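Local coordinates for protein monoglyceride lipase (Saccharomyces cerevisiae, PDB 4ZWN) that hydrolyses monoacylglycerols to free fatty acids and glycerol, preferring monounsaturated substrates, and also breaks down fatty acid ethyl esters, at residues E293-P298 with F317-Q322; C150-C155 with M240-K245. The protein carries 2 engineered substitutions. All blocks are in the same frame, centred on the assembly; numbering follows the deposited sequence.

Overall arrangement
Both contacts belong to the alpha/beta-hydrolase fold of this single chain, and neither includes a residue of the inferred Ser144-Asp272-His302 triad. Contact 1 joins the outermost strand 292-297 of the main sheet to the C-terminal helix 310-326. Contact 2 pairs helix 145-156, which follows the probable nucleophile Ser144, with helix 233-248. Their centres lie 21 Å apart; their nearest atoms are about 8 Å apart and do not touch. Each comes near a different part of the triad. The side chain of Tyr297 in contact 1 is about 9 Å from that of Asp272, and the side chain of Arg242 in contact 2 is about 10 Å from that of Ser144.

Contact 1 (E293-P298 with F317-Q322); sequences ELKLYP and FNDMKQ
Tyr297 and Asp319 make the one hydrogen bond between strand segment 293-298 and helix segment 317-322. The phenol OH of Tyr297 donates to OD2 of Asp319 at 2.6 Å. It uses the anti lone pair of OD2, turned away from the other carboxylate oxygen. The two side chains come from opposite directions. OD2 sits at the edge of the ring, near its plane, and the ring and carboxylate planes are 32° apart. With CG anti to its carbonyl carbon (chi1 -64°), the Tyr297 ring is placed so that the hydroxyl at its far end reaches Asp319.

Lys295 touches the carboxylate through its carbon chain. It runs at a slant across the group, with its CD 3.4 Å from OD2 of Asp319.

NZ of Lys295 stays 4.4 Å from OD2 of Asp319, beyond a salt bridge. The lysine chain is extended as far as CE and bends only at its last torsion (chi4 -58°). NZ makes its salt bridge within the strand, at 2.9 Å from OE2 of Glu293. It meets that oxygen on the syn side, out of the carboxylate plane. The nearby ammonium probably still steadies the negative charge of Asp319.

Strand 292-297 is an edge strand of the central, mostly parallel sheet of the alpha/beta-hydrolase fold, and helix 310-326 packs on it. The loop between them carries His302, probably of the charge relay. The strand backbone is bonded to Ile266, His268 and Gln270, in and just beyond the parallel strand 264-269. Leu294 and Leu296 pack on helix 277-286. On the C-terminal helix, Phe317 packs against helix 78-86.

Contact 2 (C150-C155 with M240-K245); sequences CLNYAC and MQRGAK
Asn152 and Arg242 have the nearest CA atoms of two helical segments, 150-155 and 240-245, 7.6 Å apart. Both segments lie within longer helices. The side chain of Asn152 reaches across and makes all the contacts from segment 150-155.

The amide of Asn152 meets two residues of the other helix, one with each end. ND2 gives a weak hydrogen bond to the backbone O of Arg242, at 3.4 Å and an N-H...O angle of 154°. The same nitrogen lies 3.3 Å from CG of Arg242. Its stronger partner is Gly148 O, one turn back in its own helix. OD1 meets the lysine, 3.2 Å from CE of Lys245. The lysine chain is extended from the backbone and then turns at chi3 (56°), which brings CE and NZ beside the amide. A leucine in place of Asn152 would probably leave the O atoms of Gly148 and Arg242 without this donor and put carbon where the amide meets the lysine chain.

Arg242 has its guanidinium plane nearly perpendicular to the amide, at 84°. Its chain bends at chi2 and chi3, and NH1 forms a salt bridge with Glu113. Phe117 of helix 113-134 touches both Asn152 and Arg242.

This is buried helix-helix packing in an alpha/beta hydrolase. Helix 145-156 is the one that leaves the nucleophile elbow, the GXSXG turn that carries the probable nucleophile Ser144.

Contact 1 (E293-P298 with F317-Q322)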
# COMPACT_ATOMS: atom_id res chain seq x y z
N GLU A 293 -15.99 -6.45 0.96
CA GLU A 293 -15.94 -7.16 -0.31
C GLU A 293 -14.52 -7.54 -0.72
O GLU A 293 -13.58 -6.78 -0.52
CB GLU A 293 -16.58 -6.32 -1.41
CG GLU A 293 -16.67 -7.02 -2.76
CD GLU A 293 -17.16 -6.10 -3.86
OE1 GLU A 293 -17.35 -4.89 -3.60
OE2 GLU A 293 -17.36 -6.58 -5.00
N LEU A 294 -14.39 -8.73 -1.31
CA LEU A 294 -13.14 -9.15 -1.93
C LEU A 294 -13.32 -9.30 -3.44
O LEU A 294 -14.27 -9.95 -3.89
CB LEU A 294 -12.64 -10.46 -1.34
CG LEU A 294 -11.52 -11.15 -2.11
CD1 LEU A 294 -10.25 -10.32 -2.10
CD2 LEU A 294 -11.25 -12.54 -1.55
N LYS A 295 -12.43 -8.69 -4.21
CA LYS A 295 -12.42 -8.88 -5.65
C LYS A 295 -11.13 -9.57 -6.09
O LYS A 295 -10.03 -9.11 -5.80
CB LYS A 295 -12.57 -7.54 -6.38
CG LYS A 295 -13.99 -6.98 -6.37
CD LYS A 295 -14.11 -5.75 -7.27
CE LYS A 295 -15.52 -5.18 -7.26
NZ LYS A 295 -16.52 -6.19 -7.71
N LEU A 296 -11.29 -10.69 -6.78
CA LEU A 296 -10.15 -11.43 -7.33
C LEU A 296 -10.11 -11.21 -8.83
O LEU A 296 -11.15 -11.24 -9.49
CB LEU A 296 -10.26 -12.91 -6.99
CG LEU A 296 -10.18 -13.26 -5.50
CD1 LEU A 296 -10.39 -14.75 -5.28
CD2 LEU A 296 -8.84 -12.83 -4.93
N TYR A 297 -8.91 -11.00 -9.37
CA TYR A 297 -8.78 -10.68 -10.79
C TYR A 297 -8.00 -11.74 -11.55
O TYR A 297 -6.80 -11.91 -11.34
CB TYR A 297 -8.13 -9.31 -10.96
CG TYR A 297 -8.96 -8.18 -10.40
CD1 TYR A 297 -9.86 -7.49 -11.21
CD2 TYR A 297 -8.86 -7.82 -9.06
CE1 TYR A 297 -10.63 -6.46 -10.70
CE2 TYR A 297 -9.63 -6.79 -8.55
CZ TYR A 297 -10.51 -6.12 -9.37
OH TYR A 297 -11.28 -5.09 -8.86
N PRO A 298 -8.68 -12.41 -12.46
CA PRO A 298 -8.07 -13.46 -13.26
C PRO A 298 -7.03 -12.93 -14.20
O PRO A 298 -7.23 -11.93 -14.83
CB PRO A 298 -9.25 -13.99 -14.05
CG PRO A 298 -10.40 -13.70 -13.20
CD PRO A 298 -10.12 -12.38 -12.61
N PHE A 317 -8.67 -0.54 -11.49
CA PHE A 317 -8.90 0.84 -11.09
C PHE A 317 -10.37 1.25 -11.20
O PHE A 317 -10.87 2.00 -10.36
CB PHE A 317 -8.06 1.81 -11.92
CG PHE A 317 -8.42 3.25 -11.70
CD1 PHE A 317 -8.02 3.91 -10.55
CD2 PHE A 317 -9.17 3.94 -12.64
CE1 PHE A 317 -8.35 5.24 -10.34
CE2 PHE A 317 -9.51 5.27 -12.43
CZ PHE A 317 -9.10 5.91 -11.28
N ASN A 318 -11.05 0.77 -12.23
CA ASN A 318 -12.46 1.09 -12.41
C ASN A 318 -13.31 0.59 -11.25
O ASN A 318 -14.27 1.24 -10.84
CB ASN A 318 -12.99 0.52 -13.72
CG ASN A 318 -12.53 1.32 -14.92
OD1 ASN A 318 -12.07 2.46 -14.79
ND2 ASN A 318 -12.64 0.72 -16.11
N ASP A 319 -12.95 -0.58 -10.72
CA ASP A 319 -13.68 -1.11 -9.57
C ASP A 319 -13.45 -0.23 -8.35
O ASP A 319 -14.37 0.02 -7.58
CB ASP A 319 -13.27 -2.56 -9.29
CG ASP A 319 -13.83 -3.53 -10.31
OD1 ASP A 319 -14.78 -3.16 -11.03
OD2 ASP A 319 -13.32 -4.67 -10.39
N MET A 320 -12.22 0.25 -8.19
CA MET A 320 -11.89 1.13 -7.08
C MET A 320 -12.58 2.48 -7.24
O MET A 320 -13.12 3.03 -6.28
CB MET A 320 -10.38 1.32 -6.98
CG MET A 320 -9.96 2.37 -5.96
SD MET A 320 -8.17 2.43 -5.74
CE MET A 320 -8.01 3.90 -4.72
N LYS A 321 -12.56 3.01 -8.47
CA LYS A 321 -13.20 4.28 -8.78
C LYS A 321 -14.70 4.22 -8.49
O LYS A 321 -15.25 5.11 -7.84
CB LYS A 321 -12.93 4.66 -10.24
CG LYS A 321 -13.32 6.08 -10.63
CD LYS A 321 -14.63 6.10 -11.40
CE LYS A 321 -15.01 7.50 -11.84
NZ LYS A 321 -16.34 7.49 -12.50
N GLN A 322 -15.36 3.17 -8.97
CA GLN A 322 -16.79 3.00 -8.75
C GLN A 322 -17.09 2.81 -7.27
O GLN A 322 -18.11 3.29 -6.77
CB GLN A 322 -17.33 1.81 -9.55
CG GLN A 322 -17.37 2.04 -11.05
CD GLN A 322 -17.74 0.79 -11.82
OE1 GLN A 322 -17.92 -0.28 -11.24
NE2 GLN A 322 -17.84 0.92 -13.14

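Contact 2 (C150-C155 with M240-K245)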
# COMPACT_ATOMS: atom_id res chain seq x y z
N CYS A 150 -2.51 -0.99 6.16
CA CYS A 150 -3.83 -0.40 5.98
C CYS A 150 -4.92 -1.16 6.73
O CYS A 150 -5.73 -0.55 7.44
CB CYS A 150 -4.18 -0.34 4.50
SG CYS A 150 -5.86 0.21 4.17
N LEU A 151 -4.95 -2.48 6.57
CA LEU A 151 -5.97 -3.29 7.23
C LEU A 151 -5.78 -3.30 8.74
O LEU A 151 -6.75 -3.37 9.49
CB LEU A 151 -5.95 -4.72 6.68
CG LEU A 151 -6.31 -4.87 5.20
CD1 LEU A 151 -6.28 -6.33 4.79
CD2 LEU A 151 -7.66 -4.24 4.91
N ASN A 152 -4.53 -3.22 9.19
CA ASN A 152 -4.25 -3.17 10.62
C ASN A 152 -4.62 -1.82 11.23
O ASN A 152 -5.10 -1.77 12.36
CB ASN A 152 -2.78 -3.48 10.89
CG ASN A 152 -2.51 -4.97 11.04
OD1 ASN A 152 -2.82 -5.56 12.08
ND2 ASN A 152 -1.94 -5.58 10.02
N TYR A 153 -4.41 -0.74 10.48
CA TYR A 153 -4.79 0.58 10.95
C TYR A 153 -6.28 0.63 11.24
O TYR A 153 -6.72 1.28 12.19
CB TYR A 153 -4.40 1.67 9.95
CG TYR A 153 -4.58 3.07 10.50
CD1 TYR A 153 -3.55 3.70 11.20
CD2 TYR A 153 -5.78 3.76 10.35
CE1 TYR A 153 -3.71 4.98 11.72
CE2 TYR A 153 -5.95 5.03 10.86
CZ TYR A 153 -4.92 5.64 11.55
OH TYR A 153 -5.08 6.91 12.06
N ALA A 154 -7.06 -0.07 10.42
CA ALA A 154 -8.50 -0.17 10.62
C ALA A 154 -8.85 -0.83 11.96
O ALA A 154 -9.96 -0.68 12.46
CB ALA A 154 -9.14 -0.93 9.47
N CYS A 155 -7.90 -1.56 12.53
CA CYS A 155 -8.12 -2.24 13.80
C CYS A 155 -7.50 -1.48 14.98
O CYS A 155 -8.00 -1.55 16.10
CB CYS A 155 -7.56 -3.66 13.76
SG CYS A 155 -8.28 -4.72 12.49
N MET A 240 6.00 -8.95 8.59
CA MET A 240 5.65 -10.36 8.43
C MET A 240 4.69 -10.77 9.54
O MET A 240 3.67 -11.42 9.28
CB MET A 240 6.89 -11.25 8.45
CG MET A 240 7.71 -11.21 7.16
SD MET A 240 6.90 -12.04 5.79
CE MET A 240 6.82 -13.72 6.41
N GLN A 241 5.01 -10.36 10.76
CA GLN A 241 4.18 -10.66 11.92
C GLN A 241 2.86 -9.91 11.84
O GLN A 241 1.81 -10.43 12.23
CB GLN A 241 4.92 -10.30 13.21
CG GLN A 241 4.11 -10.55 14.48
CD GLN A 241 4.90 -10.26 15.73
OE1 GLN A 241 5.31 -9.13 15.98
NE2 GLN A 241 5.13 -11.29 16.54
N ARG A 242 2.94 -8.68 11.34
CA ARG A 242 1.78 -7.83 11.13
C ARG A 242 0.66 -8.57 10.40
O ARG A 242 -0.48 -8.59 10.86
CB ARG A 242 2.18 -6.58 10.34
CG ARG A 242 1.28 -5.39 10.53
CD ARG A 242 2.11 -4.15 10.84
NE ARG A 242 2.98 -3.79 9.73
CZ ARG A 242 4.23 -3.34 9.87
NH1 ARG A 242 4.75 -3.20 11.08
NH2 ARG A 242 4.95 -3.02 8.81
N GLY A 243 1.02 -9.18 9.28
CA GLY A 243 0.06 -9.91 8.47
C GLY A 243 -0.36 -11.24 9.08
O GLY A 243 -1.52 -11.63 8.99
N ALA A 244 0.60 -11.93 9.69
CA ALA A 244 0.32 -13.21 10.32
C ALA A 244 -0.69 -13.06 11.45
O ALA A 244 -1.50 -13.96 11.69
CB ALA A 244 1.61 -13.83 10.85
N LYS A 245 -0.63 -11.92 12.14
CA LYS A 245 -1.55 -11.63 13.23
C LYS A 245 -2.99 -11.61 12.72
O LYS A 245 -3.90 -12.09 13.38
CB LYS A 245 -1.20 -10.29 13.89
CG LYS A 245 -2.21 -9.83 14.93
CD LYS A 245 -1.82 -8.49 15.53
CE LYS A 245 -1.64 -7.44 14.44
NZ LYS A 245 -1.12 -6.15 14.98